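Local coordinates for protein AimR transcriptional regulator (Bacillus phage phi3T, PDB 5ZVV) that activates transcription of the phage aimX locus as a dimer, and becomes an inactive monomer on binding the arbitrium peptide, which tips infection from lysis to lysogeny, at residues A[205-210]-A[235-240]; A[241-246]-A[271-276]; A[226-231]-A[264-269]. One frame throughout, in Å; residues are numbered along the deposited sequence.

Contact 1. Residues A[205-210]-A[235-240]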
loop_
_atom_site.group_PDB
_atom_site.type_symbol
_atom_site.label_atom_id
_atom_site.label_comp_id
_atom_site.label_asym_id
_atom_site.label_seq_id
_atom_site.Cartn_x
_atom_site.Cartn_y
_atom_site.Cartn_z
ATOM N N ASN A 205 -10.462 -13.065 4.608
ATOM C CA ASN A 205 -11.406 -14.181 4.669
ATOM C C ASN A 205 -10.698 -15.523 4.481
ATOM O O ASN A 205 -11.245 -16.453 3.883
ATOM C CB ASN A 205 -12.537 -14.013 3.646
ATOM C CG ASN A 205 -13.751 -14.868 3.968
ATOM O OD1 ASN A 205 -14.076 -15.091 5.134
ATOM N ND2 ASN A 205 -14.422 -15.357 2.931
ATOM N N SER A 206 -9.471 -15.630 4.986
ATOM C CA SER A 206 -8.731 -16.892 5.017
ATOM C C SER A 206 -8.809 -17.406 6.451
ATOM O O SER A 206 -7.927 -17.156 7.274
ATOM C CB SER A 206 -7.293 -16.697 4.550
ATOM O OG SER A 206 -6.607 -17.937 4.488
ATOM N N LEU A 207 -9.883 -18.140 6.747
ATOM C CA LEU A 207 -10.205 -18.454 8.134
ATOM C C LEU A 207 -9.244 -19.483 8.716
ATOM O O LEU A 207 -8.804 -19.342 9.864
ATOM C CB LEU A 207 -11.650 -18.942 8.235
ATOM C CG LEU A 207 -12.709 -18.038 7.595
ATOM C CD1 LEU A 207 -14.115 -18.550 7.888
ATOM C CD2 LEU A 207 -12.551 -16.596 8.054
ATOM N N LEU A 208 -8.908 -20.523 7.947
ATOM C CA LEU A 208 -8.008 -21.553 8.457
ATOM C C LEU A 208 -6.631 -20.977 8.757
ATOM O O LEU A 208 -6.011 -21.322 9.769
ATOM C CB LEU A 208 -7.898 -22.704 7.456
ATOM C CG LEU A 208 -9.181 -23.475 7.146
ATOM C CD1 LEU A 208 -8.904 -24.592 6.148
ATOM C CD2 LEU A 208 -9.800 -24.026 8.421
ATOM N N GLU A 209 -6.137 -20.099 7.884
ATOM C CA GLU A 209 -4.852 -19.449 8.116
ATOM C C GLU A 209 -4.886 -18.591 9.378
ATOM O O GLU A 209 -3.952 -18.625 10.192
ATOM C CB GLU A 209 -4.495 -18.610 6.890
ATOM C CG GLU A 209 -3.052 -18.185 6.780
ATOM C CD GLU A 209 -2.755 -17.578 5.421
ATOM O OE1 GLU A 209 -3.540 -17.824 4.479
ATOM O OE2 GLU A 209 -1.749 -16.852 5.296
ATOM N N ALA A 210 -5.965 -17.824 9.562
ATOM C CA ALA A 210 -6.091 -16.987 10.751
ATOM C C ALA A 210 -6.121 -17.831 12.018
ATOM O O ALA A 210 -5.466 -17.496 13.013
ATOM C CB ALA A 210 -7.348 -16.124 10.651
ATOM N N GLY A 235 -12.629 -16.575 17.626
ATOM C CA GLY A 235 -14.060 -16.339 17.696
ATOM C C GLY A 235 -14.571 -15.533 16.519
ATOM O O GLY A 235 -15.648 -15.808 15.989
ATOM N N ASN A 236 -13.797 -14.535 16.085
ATOM C CA ASN A 236 -14.195 -13.759 14.915
ATOM C C ASN A 236 -14.242 -14.628 13.664
ATOM O O ASN A 236 -15.126 -14.458 12.816
ATOM C CB ASN A 236 -13.249 -12.576 14.711
ATOM C CG ASN A 236 -13.437 -11.495 15.752
ATOM O OD1 ASN A 236 -14.434 -11.479 16.470
ATOM N ND2 ASN A 236 -12.480 -10.579 15.836
ATOM N N THR A 237 -13.306 -15.570 13.530
ATOM C CA THR A 237 -13.350 -16.466 12.380
ATOM C C THR A 237 -14.529 -17.423 12.440
ATOM O O THR A 237 -14.875 -18.017 11.414
ATOM C CB THR A 237 -12.064 -17.287 12.255
ATOM O OG1 THR A 237 -11.958 -18.183 13.367
ATOM C CG2 THR A 237 -10.842 -16.388 12.193
ATOM N N LEU A 238 -15.146 -17.596 13.610
ATOM C CA LEU A 238 -16.279 -18.508 13.737
ATOM C C LEU A 238 -17.641 -17.814 13.725
ATOM O O LEU A 238 -18.657 -18.478 13.956
ATOM C CB LEU A 238 -16.137 -19.338 15.012
ATOM C CG LEU A 238 -14.971 -20.323 15.053
ATOM C CD1 LEU A 238 -14.779 -20.845 16.468
ATOM C CD2 LEU A 238 -15.218 -21.467 14.079
ATOM N N ILE A 239 -17.694 -16.509 13.439
ATOM C CA ILE A 239 -18.923 -15.738 13.649
ATOM C C ILE A 239 -20.069 -16.282 12.800
ATOM O O ILE A 239 -21.197 -16.443 13.285
ATOM C CB ILE A 239 -18.674 -14.244 13.365
ATOM C CG1 ILE A 239 -17.837 -13.616 14.481
ATOM C CG2 ILE A 239 -19.992 -13.496 13.204
ATOM C CD1 ILE A 239 -17.476 -12.169 14.229
ATOM N N PHE A 240 -19.808 -16.572 11.528
ATOM C CA PHE A 240 -20.861 -16.980 10.608
ATOM C C PHE A 240 -20.983 -18.492 10.458
ATOM O O PHE A 240 -21.828 -18.952 9.686
ATOM C CB PHE A 240 -20.633 -16.342 9.236
ATOM C CG PHE A 240 -20.576 -14.844 9.272
ATOM C CD1 PHE A 240 -21.739 -14.091 9.251
ATOM C CD2 PHE A 240 -19.359 -14.188 9.345
ATOM C CE1 PHE A 240 -21.689 -12.710 9.294
ATOM C CE2 PHE A 240 -19.301 -12.809 9.384
ATOM C CZ PHE A 240 -20.467 -12.066 9.359
#
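Leu207 packs on Thr237, and the one aromatic ring in the two segments, that of Phe240, lies apart from this contact. Ile239 CG2 sits over the centre of one face of that ring, 3.9 Å above its plane. Tyr358 meets the same ring edge-to-face, and it also touches Leu207. Across the contact the touches are van der Waals, methyl on carbonyl oxygen and methyl on methyl. The Leu207 side chain extends over the last turn of helix 224-237, where its CD1 methyl lies 3.6 Å from Thr237 O. Ala210, one turn further along, meets Thr237 methyl to methyl: its CB is 3.8 Å from Thr237 CG2. A chi1 of 66° puts Thr237 CG2 anti to its own carbonyl carbon and places OG1 between the backbone N and that carbon. From there OG1 donates to Ile234 O and accepts from Arg211 NE, so two bonds hold this buried hydroxyl while the methyl faces Ala210. The chain turns sharply just before Leu207. Asn205, with positive phi, is the C-prime residue of a Schellman motif that closes helix 184-203. Ser206 follows at the N-cap, and its OG donates to Glu209 OE1 (3.1 Å) on the anti side, 31° out of the carboxylate plane. The start of helix 207-220 thus packs on the end of helix 224-237, consistent with a helical hairpin of two successive helices in a TPR-like array.

Contact 2. Residues A[241-246]-A[271-276]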
loop_
_atom_site.group_PDB
_atom_site.type_symbol
_atom_site.label_atom_id
_atom_site.label_comp_id
_atom_site.label_asym_id
_atom_site.label_seq_id
_atom_site.Cartn_x
_atom_site.Cartn_y
_atom_site.Cartn_z
ATOM N N GLU A 241 -20.180 -19.273 11.180
ATOM C CA GLU A 241 -20.214 -20.729 11.065
ATOM C C GLU A 241 -20.972 -21.402 12.203
ATOM O O GLU A 241 -21.837 -22.245 11.955
ATOM C CB GLU A 241 -18.788 -21.288 11.000
ATOM C CG GLU A 241 -18.022 -20.912 9.747
ATOM C CD GLU A 241 -16.653 -21.560 9.687
ATOM O OE1 GLU A 241 -16.361 -22.420 10.547
ATOM O OE2 GLU A 241 -15.870 -21.210 8.780
ATOM N N ASP A 242 -20.663 -21.049 13.449
ATOM C CA ASP A 242 -21.196 -21.760 14.607
ATOM C C ASP A 242 -21.265 -20.788 15.774
ATOM O O ASP A 242 -20.242 -20.225 16.173
ATOM C CB ASP A 242 -20.311 -22.966 14.951
ATOM C CG ASP A 242 -20.935 -23.887 15.986
ATOM O OD1 ASP A 242 -21.633 -23.404 16.899
ATOM O OD2 ASP A 242 -20.716 -25.113 15.888
ATOM N N TYR A 243 -22.466 -20.601 16.327
ATOM C CA TYR A 243 -22.618 -19.682 17.451
ATOM C C TYR A 243 -21.892 -20.199 18.685
ATOM O O TYR A 243 -21.131 -19.464 19.322
ATOM C CB TYR A 243 -24.100 -19.460 17.764
ATOM C CG TYR A 243 -24.311 -18.589 18.983
ATOM C CD1 TYR A 243 -24.182 -17.210 18.901
ATOM C CD2 TYR A 243 -24.618 -19.145 20.219
ATOM C CE1 TYR A 243 -24.359 -16.407 20.012
ATOM C CE2 TYR A 243 -24.798 -18.348 21.336
ATOM C CZ TYR A 243 -24.667 -16.980 21.225
ATOM O OH TYR A 243 -24.843 -16.180 22.329
ATOM N N ASP A 244 -22.108 -21.471 19.027
ATOM C CA ASP A 244 -21.594 -22.007 20.283
ATOM C C ASP A 244 -20.070 -22.063 20.295
ATOM O O ASP A 244 -19.444 -21.808 21.330
ATOM C CB ASP A 244 -22.193 -23.391 20.526
ATOM C CG ASP A 244 -23.709 -23.381 20.469
ATOM O OD1 ASP A 244 -24.339 -22.906 21.434
ATOM O OD2 ASP A 244 -24.268 -23.826 19.446
ATOM N N GLU A 245 -19.452 -22.385 19.156
ATOM C CA GLU A 245 -17.994 -22.464 19.115
ATOM C C GLU A 245 -17.361 -21.078 19.145
ATOM O O GLU A 245 -16.365 -20.859 19.848
ATOM C CB GLU A 245 -17.545 -23.245 17.880
ATOM C CG GLU A 245 -17.840 -24.734 17.970
ATOM C CD GLU A 245 -17.185 -25.378 19.179
ATOM O OE1 GLU A 245 -16.012 -25.053 19.463
ATOM O OE2 GLU A 245 -17.845 -26.201 19.851
ATOM N N ALA A 246 -17.921 -20.132 18.387
ATOM C CA ALA A 246 -17.452 -18.750 18.457
ATOM C C ALA A 246 -17.556 -18.215 19.878
ATOM O O ALA A 246 -16.594 -17.652 20.418
ATOM C CB ALA A 246 -18.253 -17.872 17.492
ATOM N N CYS A 271 -21.638 -9.473 21.954
ATOM C CA CYS A 271 -22.862 -8.749 21.635
ATOM C C CYS A 271 -23.156 -8.812 20.144
ATOM O O CYS A 271 -24.295 -9.071 19.732
ATOM C CB CYS A 271 -22.739 -7.298 22.107
ATOM S SG CYS A 271 -24.210 -6.300 21.837
ATOM N N PHE A 272 -22.133 -8.581 19.318
ATOM C CA PHE A 272 -22.300 -8.742 17.880
ATOM C C PHE A 272 -22.683 -10.174 17.534
ATOM O O PHE A 272 -23.573 -10.408 16.710
ATOM C CB PHE A 272 -21.021 -8.345 17.146
ATOM C CG PHE A 272 -21.158 -8.369 15.651
ATOM C CD1 PHE A 272 -21.856 -7.368 14.993
ATOM C CD2 PHE A 272 -20.597 -9.392 14.902
ATOM C CE1 PHE A 272 -21.988 -7.385 13.614
ATOM C CE2 PHE A 272 -20.725 -9.415 13.522
ATOM C CZ PHE A 272 -21.422 -8.409 12.879
ATOM N N LEU A 273 -22.015 -11.149 18.155
ATOM C CA LEU A 273 -22.322 -12.550 17.879
ATOM C C LEU A 273 -23.783 -12.869 18.182
ATOM O O LEU A 273 -24.507 -13.404 17.330
ATOM C CB LEU A 273 -21.400 -13.452 18.695
ATOM C CG LEU A 273 -21.577 -14.950 18.468
ATOM C CD1 LEU A 273 -21.130 -15.345 17.064
ATOM C CD2 LEU A 273 -20.830 -15.745 19.530
ATOM N N SER A 274 -24.234 -12.549 19.400
ATOM C CA SER A 274 -25.591 -12.909 19.798
ATOM C C SER A 274 -26.633 -12.115 19.022
ATOM O O SER A 274 -27.733 -12.622 18.775
ATOM C CB SER A 274 -25.772 -12.715 21.305
ATOM O OG SER A 274 -25.593 -11.359 21.680
ATOM N N ASN A 275 -26.312 -10.878 18.634
ATOM C CA ASN A 275 -27.191 -10.144 17.727
ATOM C C ASN A 275 -27.289 -10.839 16.376
ATOM O O ASN A 275 -28.377 -10.941 15.797
ATOM C CB ASN A 275 -26.688 -8.714 17.544
ATOM C CG ASN A 275 -26.974 -7.839 18.741
ATOM O OD1 ASN A 275 -27.830 -8.157 19.569
ATOM N ND2 ASN A 275 -26.263 -6.724 18.836
ATOM N N ILE A 276 -26.156 -11.324 15.860
ATOM C CA ILE A 276 -26.139 -12.012 14.571
ATOM C C ILE A 276 -27.016 -13.254 14.620
ATOM O O ILE A 276 -27.833 -13.498 13.724
ATOM C CB ILE A 276 -24.694 -12.359 14.169
ATOM C CG1 ILE A 276 -23.964 -11.118 13.660
ATOM C CG2 ILE A 276 -24.668 -13.461 13.112
ATOM C CD1 ILE A 276 -24.595 -10.522 12.433
#
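The N-terminal turn of helix 243-252 packs here on helix 260-277, with Tyr243 and Ala246 facing Leu273 and Ser274. Asp242 is the N-cap. Its OD1 accepts two weak bonds, from Asp244 N at 2.9 Å and from Glu245 N at 3.3 Å with a straighter angle of 162°. Tyr243 follows directly, and its CG is anti to the backbone N (chi1 176°), which sends the ring across to the other helix. The ring meets Leu273 obliquely. Leu273 CG lies 3.5 Å from both Tyr243 CD1 and CE1, and the CD2 methyl is almost as near to CE1. Further out, Tyr243 CE1 approaches Ser274 CA at 3.7 Å, the backbone N of Ser274 lies in plane at the ring edge, and Tyr243 OH passes Ser274 CB. That serine turns its own hydroxyl back into its helix, where OG bonds Leu270 O. Both methyls of Leu273 rest on Ala246: CD1 and CD2 are each 3.9 Å from Ala246 CB. Leu273 is thus wedged between a ring and a methyl group one turn apart on the same helix. Trp277 also meets the Tyr243 ring, with the planes inclined at about 55°. All four touching residues are buried. They form the apolar seam between two successive helices of a TPR-like alpha-helical repeat fold.

Contact 3. Residues A[226-231]-A[264-269]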
loop_
_atom_site.group_PDB
_atom_site.type_symbol
_atom_site.label_atom_id
_atom_site.label_comp_id
_atom_site.label_asym_id
_atom_site.label_seq_id
_atom_site.Cartn_x
_atom_site.Cartn_y
_atom_site.Cartn_z
ATOM N N ILE A 226 -1.599 -10.988 24.012
ATOM C CA ILE A 226 -1.481 -11.867 22.852
ATOM C C ILE A 226 -2.598 -12.903 22.852
ATOM O O ILE A 226 -3.306 -13.077 21.855
ATOM C CB ILE A 226 -0.096 -12.536 22.824
ATOM C CG1 ILE A 226 1.004 -11.496 22.580
ATOM C CG2 ILE A 226 -0.049 -13.646 21.769
ATOM C CD1 ILE A 226 0.927 -10.819 21.225
ATOM N N CYS A 227 -2.776 -13.601 23.975
ATOM C CA CYS A 227 -3.774 -14.665 24.022
ATOM C C CYS A 227 -5.186 -14.106 23.909
ATOM O O CYS A 227 -6.050 -14.716 23.265
ATOM C CB CYS A 227 -3.615 -15.474 25.307
ATOM S SG CYS A 227 -2.061 -16.380 25.417
ATOM N N PHE A 228 -5.436 -12.947 24.524
ATOM C CA PHE A 228 -6.745 -12.312 24.416
ATOM C C PHE A 228 -7.093 -12.026 22.961
ATOM O O PHE A 228 -8.156 -12.430 22.474
ATOM C CB PHE A 228 -6.785 -11.024 25.243
ATOM C CG PHE A 228 -8.007 -10.187 24.987
ATOM C CD1 PHE A 228 -9.223 -10.521 25.563
ATOM C CD2 PHE A 228 -7.945 -9.079 24.159
ATOM C CE1 PHE A 228 -10.352 -9.763 25.318
ATOM C CE2 PHE A 228 -9.072 -8.316 23.914
ATOM C CZ PHE A 228 -10.275 -8.661 24.492
ATOM N N PHE A 229 -6.204 -11.335 22.242
ATOM C CA PHE A 229 -6.496 -11.052 20.842
ATOM C C PHE A 229 -6.475 -12.308 19.978
ATOM O O PHE A 229 -7.106 -12.324 18.916
ATOM C CB PHE A 229 -5.525 -10.005 20.299
ATOM C CG PHE A 229 -5.866 -8.607 20.724
ATOM C CD1 PHE A 229 -7.010 -7.987 20.243
ATOM C CD2 PHE A 229 -5.065 -7.920 21.619
ATOM C CE1 PHE A 229 -7.342 -6.705 20.638
ATOM C CE2 PHE A 229 -5.390 -6.634 22.020
ATOM C CZ PHE A 229 -6.530 -6.028 21.527
ATOM N N ALA A 230 -5.791 -13.364 20.418
ATOM C CA ALA A 230 -5.804 -14.612 19.666
ATOM C C ALA A 230 -7.171 -15.285 19.741
ATOM O O ALA A 230 -7.746 -15.660 18.710
ATOM C CB ALA A 230 -4.709 -15.542 20.180
ATOM N N TYR A 231 -7.710 -15.446 20.956
ATOM C CA TYR A 231 -9.046 -16.027 21.087
ATOM C C TYR A 231 -10.114 -15.111 20.503
ATOM O O TYR A 231 -11.113 -15.594 19.955
ATOM C CB TYR A 231 -9.346 -16.342 22.553
ATOM C CG TYR A 231 -8.657 -17.593 23.038
ATOM C CD1 TYR A 231 -9.034 -18.842 22.557
ATOM C CD2 TYR A 231 -7.626 -17.530 23.965
ATOM C CE1 TYR A 231 -8.408 -19.994 22.989
ATOM C CE2 TYR A 231 -6.990 -18.677 24.404
ATOM C CZ TYR A 231 -7.386 -19.907 23.911
ATOM O OH TYR A 231 -6.759 -21.053 24.341
ATOM N N GLU A 264 -14.461 -4.544 27.259
ATOM C CA GLU A 264 -15.525 -4.032 26.404
ATOM C C GLU A 264 -15.364 -4.497 24.965
ATOM O O GLU A 264 -16.358 -4.595 24.235
ATOM C CB GLU A 264 -15.576 -2.506 26.473
ATOM C CG GLU A 264 -16.176 -1.977 27.764
ATOM C CD GLU A 264 -16.411 -0.479 27.731
ATOM O OE1 GLU A 264 -15.955 0.179 26.774
ATOM O OE2 GLU A 264 -17.052 0.041 28.668
HETATM N N MSE A 265 -14.139 -4.787 24.536
HETATM C CA MSE A 265 -13.954 -5.398 23.220
HETATM C C MSE A 265 -14.545 -6.804 23.196
HETATM O O MSE A 265 -15.235 -7.180 22.249
HETATM C CB MSE A 265 -12.478 -5.437 22.840
HETATM C CG MSE A 265 -11.906 -4.082 22.498
HETATM SE SE MSE A 265 -10.007 -4.202 22.108
HETATM C CE MSE A 265 -9.642 -2.308 21.794
ATOM N N LEU A 266 -14.284 -7.573 24.254
ATOM C CA LEU A 266 -14.809 -8.934 24.331
ATOM C C LEU A 266 -16.331 -8.930 24.431
ATOM O O LEU A 266 -17.018 -9.647 23.689
ATOM C CB LEU A 266 -14.195 -9.662 25.525
ATOM C CG LEU A 266 -14.625 -11.123 25.656
ATOM C CD1 LEU A 266 -14.116 -11.905 24.464
ATOM C CD2 LEU A 266 -14.126 -11.721 26.956
ATOM N N ASP A 267 -16.870 -8.130 25.356
ATOM C CA ASP A 267 -18.314 -7.970 25.466
ATOM C C ASP A 267 -18.918 -7.543 24.138
ATOM O O ASP A 267 -19.998 -8.006 23.764
ATOM C CB ASP A 267 -18.660 -6.939 26.546
ATOM C CG ASP A 267 -18.254 -7.379 27.939
ATOM O OD1 ASP A 267 -17.967 -8.576 28.140
ATOM O OD2 ASP A 267 -18.241 -6.514 28.843
ATOM N N GLY A 268 -18.237 -6.651 23.415
ATOM C CA GLY A 268 -18.732 -6.245 22.110
ATOM C C GLY A 268 -18.722 -7.378 21.101
ATOM O O GLY A 268 -19.631 -7.491 20.272
ATOM N N ALA A 269 -17.699 -8.232 21.155
ATOM C CA ALA A 269 -17.663 -9.390 20.268
ATOM C C ALA A 269 -18.832 -10.326 20.546
ATOM O O ALA A 269 -19.488 -10.811 19.614
ATOM C CB ALA A 269 -16.335 -10.132 20.419
#
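Met265 O accepts a helix bond from Ala269 N at 2.9 Å, and the side chain of the same Met265 reaches across to Phe228 and Phe229. Met265 is a selenomethionine, so the atom at the ring is SE. Its chain is extended beyond CG, which carries SE to 3.9 Å from Phe229 CE1. SE lies 5.0 Å from the centroid of the Phe229 ring and 71° off the ring normal, an oblique Met-aromatic contact. Phe228 works differently. It touches with its edge: Leu266 CB lies in the ring plane, 3.8 Å from Phe228 CE1, and Met265 CB is 4.2 Å from Phe228 CZ. The helices involved, 224-237 and 260-277, have helix 243-252 between them in sequence. Their segments run nearly parallel, at 13°, as next-but-one helices do in a TPR-like array. The axes are 11.4 Å apart, a gap bridged by the two phenylalanine rings. Phe228 CD2 sits over the centre of one face of the Phe229 ring, 3.9 Å above its plane. His262, a turn before Leu266, stacks on Phe228 and meets Phe229 edge-to-face.

How the contacts relate
The three contacts join four consecutive helices: 207-220, 224-237, 243-252 and 260-277. Contact 1 closes before contact 2 opens. Contact 3 alternates with both along the chain: it shares helix 224-237 with contact 1 and helix 260-277 with contact 2. The centres of contacts 1 and 2 are about 12 Å apart, and each lies about 14 Å from contact 3. Contacts 1 and 2 also touch directly, for example Leu238 CB to Ala246 CB at 3.6 Å. They pair helices adjacent in sequence, whereas contact 3 skips one. Together they tie these helices into a continuous stretch of the TPR-like array of this dimeric, peptide-responsive regulator.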